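PDB 3II7: kelch-like protein 7 from Homo sapiens, which serves, as a whole protein, as substrate-specific adapter of a BTB-CUL3-RBX1 E3 ubiquitin ligase; this chain is its kelch-repeat domain. Local coordinates for residues R46-C51 against R92-A97; N114-L119 against Q139-G144; P233-G238 against W275-K280; I249-A254 against I265-T270. All coordinates share one frame; numbering follows the deposited sequence.

Contact 1 (R46-C51 against R92-A97); sequences RRDAAC and RDSLAA. With EDO (1,2-ethanediol), chain H; EDO (1,2-ethanediol), chain G.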
# COMPACT_ATOMS: atom_id res chain seq x y z
N ARG A 46 11.86 8.34 -3.82
CA ARG A 46 12.44 7.31 -2.99
C ARG A 46 12.26 5.96 -3.66
O ARG A 46 11.22 5.72 -4.31
CB ARG A 46 11.72 7.23 -1.66
CG ARG A 46 11.83 8.44 -0.80
CD ARG A 46 11.29 8.18 0.57
NE ARG A 46 11.27 9.40 1.37
CZ ARG A 46 11.40 9.45 2.70
NH1 ARG A 46 11.58 8.35 3.43
NH2 ARG A 46 11.37 10.62 3.32
N ARG A 47 13.24 5.08 -3.48
CA ARG A 47 13.11 3.68 -3.89
C ARG A 47 12.47 2.86 -2.78
O ARG A 47 12.96 2.86 -1.67
CB ARG A 47 14.49 3.08 -4.19
CG ARG A 47 14.47 1.62 -4.60
CD ARG A 47 15.89 0.99 -4.61
NE ARG A 47 16.77 1.70 -5.52
CZ ARG A 47 17.71 2.59 -5.16
NH1 ARG A 47 17.92 2.90 -3.88
NH2 ARG A 47 18.45 3.17 -6.09
N ASP A 48 11.39 2.14 -3.10
CA ASP A 48 10.80 1.15 -2.21
C ASP A 48 10.42 1.71 -0.83
O ASP A 48 10.73 1.12 0.20
CB ASP A 48 11.73 -0.06 -2.10
CG ASP A 48 11.87 -0.81 -3.45
OD1 ASP A 48 10.88 -0.82 -4.23
OD2 ASP A 48 12.95 -1.34 -3.70
N ALA A 49 9.78 2.87 -0.82
CA ALA A 49 9.22 3.46 0.43
C ALA A 49 7.75 3.07 0.61
O ALA A 49 7.23 2.18 -0.08
CB ALA A 49 9.39 5.00 0.40
N ALA A 50 7.12 3.69 1.60
CA ALA A 50 5.70 3.49 1.89
C ALA A 50 5.06 4.81 2.24
O ALA A 50 5.75 5.75 2.61
CB ALA A 50 5.52 2.51 3.05
N CYS A 51 3.74 4.88 2.10
CA CYS A 51 3.03 6.09 2.51
C CYS A 51 1.76 5.75 3.26
O CYS A 51 1.30 4.61 3.21
CB CYS A 51 2.73 6.99 1.33
SG CYS A 51 1.34 6.50 0.37
N ARG A 92 14.50 1.09 6.33
CA ARG A 92 14.34 -0.14 5.56
C ARG A 92 13.49 0.10 4.32
O ARG A 92 12.70 1.06 4.26
CB ARG A 92 13.73 -1.24 6.41
CG ARG A 92 12.47 -0.88 7.07
CD ARG A 92 12.37 -1.64 8.35
NE ARG A 92 11.01 -1.75 8.81
CZ ARG A 92 10.41 -0.94 9.66
NH1 ARG A 92 11.03 0.11 10.14
NH2 ARG A 92 9.16 -1.21 10.03
N ASP A 93 13.69 -0.78 3.34
CA ASP A 93 13.01 -0.73 2.06
C ASP A 93 11.89 -1.78 2.03
O ASP A 93 11.98 -2.80 2.70
CB ASP A 93 14.00 -1.08 0.93
CG ASP A 93 14.99 0.05 0.62
OD1 ASP A 93 15.01 1.07 1.31
OD2 ASP A 93 15.76 -0.09 -0.37
N SER A 94 10.90 -1.53 1.20
CA SER A 94 9.81 -2.51 0.91
C SER A 94 8.99 -2.84 2.16
O SER A 94 8.41 -3.92 2.28
CB SER A 94 10.39 -3.77 0.22
OG SER A 94 11.10 -3.39 -0.98
N LEU A 95 8.96 -1.90 3.09
CA LEU A 95 8.09 -1.96 4.28
C LEU A 95 6.67 -1.57 3.86
O LEU A 95 6.46 -1.04 2.77
CB LEU A 95 8.62 -1.01 5.36
CG LEU A 95 8.40 0.50 5.21
CD1 LEU A 95 9.03 1.19 6.42
CD2 LEU A 95 8.95 1.05 3.90
N ALA A 96 5.70 -1.88 4.71
CA ALA A 96 4.33 -1.49 4.51
C ALA A 96 3.94 -0.57 5.65
O ALA A 96 4.56 -0.57 6.72
CB ALA A 96 3.43 -2.71 4.46
N ALA A 97 2.91 0.24 5.42
CA ALA A 97 2.43 1.18 6.42
C ALA A 97 0.95 1.37 6.36
O ALA A 97 0.35 1.30 5.27
CB ALA A 97 3.17 2.55 6.29
C1 EDO H . 7.85 3.72 -3.46
O1 EDO H . 9.14 4.25 -3.16
C2 EDO H . 7.91 2.51 -4.37
O2 EDO H . 6.64 1.85 -4.32
C1 EDO G . 8.09 8.71 -4.15
O1 EDO G . 9.15 8.82 -3.20
C2 EDO G . 8.05 7.32 -4.78
O2 EDO G . 9.26 7.06 -5.53
O HOH W 1 14.92 -1.75 -2.30
O HOH W 2 7.42 -0.44 0.25
O HOH W 3 -1.53 3.29 3.66
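Asp-48 and Ser-94 lie flank to flank: CB of Asp-48 points at segment 92-97 and sits 3.6 Å from Ser-94 OG, so the hydroxyl lies beside CB and CG, slightly nearer these than the carboxylate oxygens. Both residues have positive phi, and the two chains run nearly parallel, 10° apart, which brings equivalent turns into register. Asp-48 O takes the single direct bond between the segments, from Ser-94 N at 2.8 Å and almost straight (170°), with CA of Asp-93 beside it as a weaker C-H donor. The carboxylates of Asp-48 and Asp-93 come near each other from different directions; their OD2 atoms are 4.5 Å apart, and one water donates to both, which would ease the like-charge crowding. Asp-93 OD2 is also bonded to Ser-64 OG, a hydroxyl that also bonds Arg-47 NH1, whose other partner is Gln-65 O. These are the entries to strands 50-54 and 96-100, the innermost strands of two successive blades of the six-bladed kelch beta-propeller, which sit side by side without forming one sheet. Farther along, the backbones diverge, with Ala-50 CA and Ala-96 CA 5.8 Å apart, and water takes over: one bridges Ala-49 O and Leu-95 O, another Cys-51 O and Ala-97 O. Ala-50 CB fills the interval, 3.8 Å from Leu-95 CD2 and 4.0 Å from Ala-97 CB. Leu-95 reaches it because chi1 of 76° sets CG between the backbone N and carbonyl carbon, turning CD2 to Ala-50 while CD1 lies over the guanidinium face of Arg-92, itself salt-bridged to Glu-121.

Contact 2 (N114-L119 against Q139-G144); sequences NSALYL and QRCSHG. With EDO (1,2-ethanediol), chain Q; EDO (1,2-ethanediol), chain X.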
# COMPACT_ATOMS: atom_id res chain seq x y z
N ASN A 114 19.75 -8.38 5.19
CA ASN A 114 18.57 -9.12 5.62
C ASN A 114 17.46 -9.01 4.55
O ASN A 114 17.00 -7.91 4.23
CB ASN A 114 18.10 -8.60 7.01
CG ASN A 114 17.69 -9.73 7.97
OD1 ASN A 114 17.18 -10.77 7.55
ND2 ASN A 114 17.90 -9.50 9.26
N SER A 115 17.06 -10.16 4.01
CA SER A 115 16.03 -10.22 2.95
C SER A 115 14.66 -9.74 3.45
O SER A 115 13.90 -9.11 2.69
CB SER A 115 15.87 -11.66 2.46
OG SER A 115 15.17 -12.45 3.43
N ALA A 116 14.33 -10.05 4.71
CA ALA A 116 13.05 -9.61 5.25
C ALA A 116 13.02 -9.56 6.77
O ALA A 116 13.55 -10.44 7.43
CB ALA A 116 11.93 -10.49 4.72
N LEU A 117 12.33 -8.55 7.32
CA LEU A 117 12.24 -8.34 8.75
C LEU A 117 10.82 -8.61 9.29
O LEU A 117 9.83 -8.51 8.56
CB LEU A 117 12.62 -6.90 9.08
CG LEU A 117 14.03 -6.43 8.76
CD1 LEU A 117 14.22 -4.98 9.20
CD2 LEU A 117 15.06 -7.31 9.42
N TYR A 118 10.75 -8.95 10.58
CA TYR A 118 9.51 -9.11 11.36
C TYR A 118 9.07 -7.77 12.02
O TYR A 118 8.01 -7.68 12.63
CB TYR A 118 9.76 -10.06 12.55
CG TYR A 118 10.18 -11.51 12.32
CD1 TYR A 118 11.50 -11.90 12.43
CD2 TYR A 118 9.23 -12.50 12.10
CE1 TYR A 118 11.88 -13.23 12.27
CE2 TYR A 118 9.60 -13.81 11.95
CZ TYR A 118 10.91 -14.18 12.04
OH TYR A 118 11.26 -15.50 11.89
N LEU A 119 9.94 -6.76 11.93
CA LEU A 119 9.87 -5.53 12.70
C LEU A 119 8.57 -4.78 12.52
O LEU A 119 8.04 -4.68 11.42
CB LEU A 119 11.04 -4.62 12.29
CG LEU A 119 11.24 -3.31 13.03
CD1 LEU A 119 11.47 -3.51 14.53
CD2 LEU A 119 12.44 -2.62 12.39
N GLN A 139 8.37 -12.84 8.93
CA GLN A 139 9.08 -11.74 8.33
C GLN A 139 8.61 -11.59 6.88
O GLN A 139 8.28 -12.59 6.22
CB GLN A 139 10.59 -12.01 8.38
CG GLN A 139 11.05 -13.14 7.48
CD GLN A 139 12.33 -13.80 7.96
OE1 GLN A 139 12.30 -14.62 8.86
NE2 GLN A 139 13.46 -13.45 7.35
N ARG A 140 8.58 -10.36 6.40
CA ARG A 140 8.10 -10.11 5.03
C ARG A 140 8.51 -8.74 4.47
O ARG A 140 8.66 -7.81 5.21
CB ARG A 140 6.58 -10.27 4.94
CG ARG A 140 5.78 -9.54 5.88
CD ARG A 140 4.30 -10.01 5.82
NE ARG A 140 3.91 -11.11 6.74
CZ ARG A 140 3.06 -12.10 6.44
NH1 ARG A 140 2.58 -12.25 5.21
NH2 ARG A 140 2.74 -13.01 7.35
N CYS A 141 8.74 -8.71 3.15
CA CYS A 141 8.95 -7.49 2.33
C CYS A 141 7.89 -7.48 1.23
O CYS A 141 7.50 -8.54 0.76
CB CYS A 141 10.31 -7.54 1.62
SG CYS A 141 11.73 -7.33 2.64
N SER A 142 7.51 -6.29 0.76
CA SER A 142 6.66 -6.14 -0.42
C SER A 142 5.29 -6.72 -0.19
O SER A 142 4.61 -7.10 -1.12
CB SER A 142 7.31 -6.79 -1.65
OG SER A 142 8.59 -6.23 -1.90
N HIS A 143 4.92 -6.79 1.08
CA HIS A 143 3.61 -7.20 1.51
C HIS A 143 2.63 -6.04 1.52
O HIS A 143 3.01 -4.88 1.49
CB HIS A 143 3.69 -7.78 2.94
CG HIS A 143 4.33 -6.84 3.93
ND1 HIS A 143 5.63 -6.41 3.80
CD2 HIS A 143 3.86 -6.26 5.07
CE1 HIS A 143 5.92 -5.58 4.79
NE2 HIS A 143 4.88 -5.51 5.59
N GLY A 144 1.36 -6.38 1.59
CA GLY A 144 0.32 -5.36 1.87
C GLY A 144 -0.01 -5.26 3.34
O GLY A 144 0.09 -6.26 4.10
C1 EDO Q . 13.52 -7.91 14.04
O1 EDO Q . 12.61 -7.33 14.99
C2 EDO Q . 12.89 -7.84 12.69
O2 EDO Q . 13.32 -8.87 11.85
C1 EDO X . 14.62 -11.09 10.16
O1 EDO X . 15.30 -11.79 9.12
C2 EDO X . 15.21 -11.43 11.53
O2 EDO X . 15.41 -12.85 11.64
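Where Tyr-118 and Gln-139 meet, their CA atoms are just 4.0 Å apart, and the two irregular segments run at 125° to each other, so they touch at a crossing rather than along a shared edge. Leu-117 O is the polar centre of that crossing. Arg-140 N donates to it at 3.1 Å, from well above the carbonyl plane (46° out of it), and CA of Gln-139 approaches the same oxygen at 3.3 Å. Next to this bond, Ala-116 CB points at the backbone N of Arg-140. Gln-139 carries most of the side-chain contact. Its CG stands between the backbone N and the carbonyl carbon (chi1 69°), which directs the amide back over Ala-116; NE2 comes to 3.0 Å from Ala-116 O, with a hydroxyl of an ethanediol also close by. In the conformer of Tyr-118 described here, one of two, Gln-139 CB sits over the ring centre at 3.9 Å, a CH-pi contact, and the amide plane is turned well off the ring plane, so this contact holds for that copy alone. Arg-140 takes its charge the other way, to Glu-172. Segment 114-119 belongs to the loop between the second and third strands of a blade, and 139-144 to the link into the next blade's inner strand 144-148; in related kelch adapters such loops form the substrate-binding face, a role consistent with this placement but not established here.

Contact 3 (P233-G238 against W275-K280); sequences PMPWKG and WVANSK. With EDO (1,2-ethanediol), chain J; EDO (1,2-ethanediol), chain Z.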
# COMPACT_ATOMS: atom_id res chain seq x y z
N PRO A 233 -11.29 -11.62 -12.31
CA PRO A 233 -9.94 -11.10 -12.50
C PRO A 233 -9.90 -9.78 -13.20
O PRO A 233 -10.85 -9.41 -13.93
CB PRO A 233 -9.28 -12.17 -13.37
CG PRO A 233 -10.42 -12.76 -14.16
CD PRO A 233 -11.59 -12.73 -13.24
N MET A 234 -8.79 -9.06 -13.01
CA MET A 234 -8.53 -7.84 -13.74
C MET A 234 -8.38 -8.14 -15.21
O MET A 234 -7.90 -9.20 -15.58
CB MET A 234 -7.22 -7.18 -13.28
CG MET A 234 -7.23 -6.59 -11.90
SD MET A 234 -5.63 -5.78 -11.57
CE MET A 234 -4.74 -7.24 -11.22
N PRO A 235 -8.72 -7.15 -16.08
CA PRO A 235 -8.48 -7.31 -17.54
C PRO A 235 -7.01 -7.19 -17.99
O PRO A 235 -6.71 -7.29 -19.19
CB PRO A 235 -9.34 -6.19 -18.15
CG PRO A 235 -9.55 -5.23 -17.10
CD PRO A 235 -9.47 -5.93 -15.77
N TRP A 236 -6.09 -7.03 -17.03
CA TRP A 236 -4.69 -6.75 -17.28
C TRP A 236 -3.89 -7.67 -16.38
O TRP A 236 -4.20 -7.80 -15.18
CB TRP A 236 -4.41 -5.31 -16.91
CG TRP A 236 -2.97 -4.84 -17.02
CD1 TRP A 236 -2.31 -4.41 -18.16
CD2 TRP A 236 -2.05 -4.67 -15.95
NE1 TRP A 236 -1.04 -4.02 -17.85
CE2 TRP A 236 -0.85 -4.18 -16.51
CE3 TRP A 236 -2.11 -4.91 -14.56
CZ2 TRP A 236 0.27 -3.90 -15.73
CZ3 TRP A 236 -0.98 -4.63 -13.80
CH2 TRP A 236 0.18 -4.14 -14.39
N LYS A 237 -2.86 -8.27 -16.93
CA LYS A 237 -1.97 -9.17 -16.15
C LYS A 237 -0.56 -8.61 -16.13
O LYS A 237 0.11 -8.60 -17.15
CB LYS A 237 -1.95 -10.55 -16.79
CG LYS A 237 -1.23 -11.59 -15.99
CD LYS A 237 -1.63 -13.00 -16.39
CE LYS A 237 -0.98 -14.01 -15.52
NZ LYS A 237 -1.34 -15.42 -15.96
N GLY A 238 -0.15 -8.12 -14.97
CA GLY A 238 1.19 -7.58 -14.78
C GLY A 238 1.77 -8.09 -13.47
O GLY A 238 1.29 -9.07 -12.91
N TRP A 275 -15.16 -5.73 -13.52
CA TRP A 275 -14.05 -4.87 -13.89
C TRP A 275 -14.29 -4.20 -15.23
O TRP A 275 -14.85 -4.83 -16.16
CB TRP A 275 -12.78 -5.68 -14.05
CG TRP A 275 -12.16 -6.13 -12.81
CD1 TRP A 275 -12.30 -7.35 -12.22
CD2 TRP A 275 -11.24 -5.41 -12.02
NE1 TRP A 275 -11.52 -7.42 -11.10
CE2 TRP A 275 -10.87 -6.24 -10.94
CE3 TRP A 275 -10.68 -4.13 -12.12
CZ2 TRP A 275 -9.98 -5.83 -9.96
CZ3 TRP A 275 -9.80 -3.73 -11.18
CH2 TRP A 275 -9.44 -4.57 -10.09
N VAL A 276 -13.83 -2.96 -15.34
CA VAL A 276 -13.68 -2.31 -16.66
C VAL A 276 -12.30 -1.64 -16.74
O VAL A 276 -11.76 -1.22 -15.71
CB VAL A 276 -14.81 -1.26 -16.93
CG1 VAL A 276 -16.20 -1.91 -16.86
CG2 VAL A 276 -14.71 -0.06 -15.98
N ALA A 277 -11.74 -1.57 -17.94
CA ALA A 277 -10.61 -0.71 -18.22
C ALA A 277 -11.21 0.58 -18.81
O ALA A 277 -12.03 0.52 -19.76
CB ALA A 277 -9.62 -1.37 -19.19
N ASN A 278 -10.85 1.73 -18.25
CA ASN A 278 -11.43 2.99 -18.67
C ASN A 278 -10.60 3.60 -19.78
O ASN A 278 -9.53 4.18 -19.52
CB ASN A 278 -11.54 3.96 -17.48
CG ASN A 278 -12.31 5.22 -17.82
OD1 ASN A 278 -12.30 5.69 -18.97
ND2 ASN A 278 -12.98 5.78 -16.83
N SER A 279 -11.08 3.48 -21.01
CA SER A 279 -10.31 3.92 -22.19
C SER A 279 -10.09 5.44 -22.27
O SER A 279 -9.27 5.89 -23.07
CB SER A 279 -10.97 3.40 -23.47
OG SER A 279 -12.21 4.05 -23.69
N LYS A 280 -10.82 6.21 -21.46
CA LYS A 280 -10.72 7.68 -21.47
C LYS A 280 -9.79 8.24 -20.42
O LYS A 280 -9.53 9.44 -20.40
CB LYS A 280 -12.11 8.31 -21.27
CG LYS A 280 -13.19 7.84 -22.25
CD LYS A 280 -12.82 8.11 -23.67
CE LYS A 280 -13.98 7.78 -24.62
NZ LYS A 280 -13.49 7.75 -26.03
C1 EDO J . -2.04 -7.28 -20.65
O1 EDO J . -2.71 -8.25 -19.85
C2 EDO J . -0.67 -7.04 -20.07
O2 EDO J . 0.07 -8.27 -20.00
C1 EDO Z . -11.93 -4.48 -20.32
O1 EDO Z . -10.66 -4.68 -20.96
C2 EDO Z . -12.66 -3.35 -21.01
O2 EDO Z . -13.39 -2.59 -20.04
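Ala-277, whose methyl faces the ring of Pro-235, holds a hydroxyl of a bound ethanediol: its N donates to O2 of that molecule at 2.9 Å, and O2 returns a weak bond to the carbonyl O of the same residue. The other end of the diol, O1, lies 3.5 Å from Pro-235 CB, so this probable crystallisation additive touches both segments. No hydrogen bond joins 233-238 to 275-280 directly; most of the contact is made by Trp-275. Its CB points to the loop, and CG stands anti to the carbonyl carbon (chi1 -74°), which lays the indole along the backbone of residues 233 to 235. Met-234 covers one face of the six-membered ring with CG, 3.6 Å from the centroid, a CH-pi contact 19° off the normal. SD follows farther out, a Met-aromatic contact at 4.8 Å from that centroid in an oblique position. Pro-235 crosses the indole at about a right angle, its CD 3.7 Å from Trp-275 CB. Pro-233 O approaches the pyrrole side obliquely, 3.0 Å from CD1, while NE1 gives its proton to Ser-232 O. Strand 274-278 is the outer edge of one propeller blade, and the loop carries the chain from strand 227-230 of the preceding blade to the inner strand 242-246; Val-206 and Val-218 of that preceding blade also touch Trp-275. With the indole N-H paired to a backbone carbonyl and Met-234 CG over one ring face, the two blades probably meet here mainly through dispersion and CH-pi attraction.

Contact 4 (I249-A254 against I265-T270); sequences IVYVLA and ILEYNT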
# COMPACT_ATOMS: atom_id res chain seq x y z
N ILE A 249 -15.93 1.24 -5.07
CA ILE A 249 -15.09 1.02 -6.26
C ILE A 249 -13.61 0.91 -5.92
O ILE A 249 -13.08 1.73 -5.14
CB ILE A 249 -15.25 2.14 -7.32
CG1 ILE A 249 -16.71 2.41 -7.60
CG2 ILE A 249 -14.45 1.80 -8.61
CD1 ILE A 249 -17.50 1.19 -8.17
N VAL A 250 -12.95 -0.10 -6.49
CA VAL A 250 -11.50 -0.24 -6.39
C VAL A 250 -10.87 0.26 -7.68
O VAL A 250 -11.25 -0.17 -8.76
CB VAL A 250 -11.04 -1.68 -6.14
CG1 VAL A 250 -9.48 -1.73 -6.05
CG2 VAL A 250 -11.72 -2.24 -4.85
N TYR A 251 -9.91 1.18 -7.54
CA TYR A 251 -9.24 1.81 -8.69
C TYR A 251 -7.82 1.31 -8.76
O TYR A 251 -7.09 1.39 -7.77
CB TYR A 251 -9.23 3.35 -8.55
CG TYR A 251 -10.60 3.94 -8.49
CD1 TYR A 251 -11.26 4.38 -9.63
CD2 TYR A 251 -11.27 4.04 -7.28
CE1 TYR A 251 -12.56 4.91 -9.57
CE2 TYR A 251 -12.56 4.57 -7.21
CZ TYR A 251 -13.20 4.99 -8.35
OH TYR A 251 -14.49 5.49 -8.28
N VAL A 252 -7.42 0.79 -9.92
CA VAL A 252 -6.01 0.45 -10.20
C VAL A 252 -5.51 1.57 -11.12
O VAL A 252 -5.94 1.70 -12.29
CB VAL A 252 -5.84 -0.90 -10.87
CG1 VAL A 252 -4.36 -1.22 -11.08
CG2 VAL A 252 -6.54 -2.02 -10.02
N LEU A 253 -4.62 2.40 -10.57
CA LEU A 253 -4.25 3.64 -11.19
C LEU A 253 -2.87 3.59 -11.82
O LEU A 253 -2.50 4.49 -12.55
CB LEU A 253 -4.32 4.79 -10.18
CG LEU A 253 -5.68 5.12 -9.61
CD1 LEU A 253 -5.56 6.31 -8.65
CD2 LEU A 253 -6.69 5.41 -10.71
N ALA A 254 -2.09 2.57 -11.47
CA ALA A 254 -0.78 2.34 -12.10
C ALA A 254 -0.39 0.88 -11.91
O ALA A 254 -0.91 0.20 -11.06
CB ALA A 254 0.30 3.27 -11.47
N ILE A 265 -6.60 3.29 -16.65
CA ILE A 265 -6.99 2.84 -15.32
C ILE A 265 -7.99 1.70 -15.39
O ILE A 265 -8.75 1.57 -16.37
CB ILE A 265 -7.53 4.01 -14.40
CG1 ILE A 265 -8.89 4.49 -14.86
CG2 ILE A 265 -6.53 5.20 -14.35
CD1 ILE A 265 -9.60 5.36 -13.83
N LEU A 266 -8.00 0.90 -14.34
CA LEU A 266 -8.97 -0.17 -14.17
C LEU A 266 -9.88 0.18 -12.99
O LEU A 266 -9.44 0.75 -11.98
CB LEU A 266 -8.27 -1.50 -13.85
CG LEU A 266 -7.15 -1.96 -14.78
CD1 LEU A 266 -6.58 -3.28 -14.32
CD2 LEU A 266 -7.62 -2.05 -16.27
N GLU A 267 -11.16 -0.17 -13.10
CA GLU A 267 -12.13 0.11 -12.05
C GLU A 267 -12.89 -1.17 -11.76
O GLU A 267 -13.37 -1.83 -12.67
CB GLU A 267 -13.09 1.19 -12.49
CG GLU A 267 -12.43 2.46 -12.91
CD GLU A 267 -13.43 3.47 -13.43
OE1 GLU A 267 -14.28 3.93 -12.65
OE2 GLU A 267 -13.34 3.83 -14.60
N TYR A 268 -12.99 -1.50 -10.47
CA TYR A 268 -13.71 -2.70 -10.01
C TYR A 268 -14.90 -2.31 -9.15
O TYR A 268 -14.71 -1.64 -8.12
CB TYR A 268 -12.79 -3.62 -9.23
CG TYR A 268 -13.44 -4.90 -8.71
CD1 TYR A 268 -13.95 -5.85 -9.59
CD2 TYR A 268 -13.55 -5.15 -7.34
CE1 TYR A 268 -14.55 -7.01 -9.11
CE2 TYR A 268 -14.11 -6.29 -6.86
CZ TYR A 268 -14.63 -7.23 -7.75
OH TYR A 268 -15.24 -8.35 -7.23
N ASN A 269 -16.09 -2.73 -9.55
CA ASN A 269 -17.28 -2.49 -8.75
C ASN A 269 -17.48 -3.69 -7.82
O ASN A 269 -17.86 -4.77 -8.26
CB ASN A 269 -18.49 -2.30 -9.66
CG ASN A 269 -19.73 -1.94 -8.90
OD1 ASN A 269 -19.90 -2.35 -7.76
ND2 ASN A 269 -20.65 -1.23 -9.56
N THR A 270 -17.20 -3.50 -6.53
CA THR A 270 -17.22 -4.59 -5.55
C THR A 270 -18.63 -5.17 -5.37
O THR A 270 -18.78 -6.31 -4.98
CB THR A 270 -16.68 -4.16 -4.19
OG1 THR A 270 -17.45 -3.07 -3.67
CG2 THR A 270 -15.19 -3.76 -4.26
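Ile-249 reaches the partner strand with both branches. CB lies 3.9 Å from Tyr-268 O; CG2 is nearer that oxygen, at 3.5 Å, and also lies over one face of the Tyr-251 ring in its own strand, offset toward its rim. In the other branch CG1 stands anti to the carbonyl carbon (chi1 -50°) and the chain curls over the partner strand, so that CD1 ends 3.7 Å from Asn-269 CA and close to the side-chain CG of that residue. Beneath these groups the backbones pair as an antiparallel hairpin, strand directions 163° apart. Val-250 with Tyr-268 and Val-252 with Leu-266 are the hydrogen-bonded pairs, each closed by two N-H...O bonds, the shortest 2.8 Å from Tyr-268 N to Val-250 O. The hairpin forms the two middle strands of a four-stranded kelch blade, between 242-246 and 274-278; Leu-253 and Ala-254 both face Lys-242 in a classic beta bulge. On the face bearing Ile-249, Tyr-251 and Glu-267 cross obliquely with ring and carboxylate planes 19° apart, CE1 to OE1 being 3.7 Å. That carboxylate is held by Tyr-34 OH on OE1 and Asn-278 ND2 on OE2, which fixes its rotation. The opposite face pairs Val-252 CB with Leu-266 CB, while Val-250 CG2 meets Thr-270 CG2. Leu-253 and Ile-265 run side by side, CD2 to CG2 3.6 Å.

The four contacts form two touching pairs on the propeller ring. Contacts 1 and 2, centres 11 Å apart, meet where Ser-94 O lies 3.0 Å from Ser-142 N, a probable hydrogen bond that repeats, one blade on, the link from Ser-94 N to Asp-48 O. Contacts 3 and 4, centres 8 Å apart, are joined through neighbouring strands 274-278 and 264-269 of one sheet: Asn-278 N is 2.8 Å from Ile-265 O, and Trp-275 packs on Tyr-268. Contact 1 lies across the chain's centre from both contacts 3 and 4, about 26 and 22 Å away between centres. No catalytic site relates them; the ethanediols at contacts 1, 2 and 3 probably come from the crystallisation liquor.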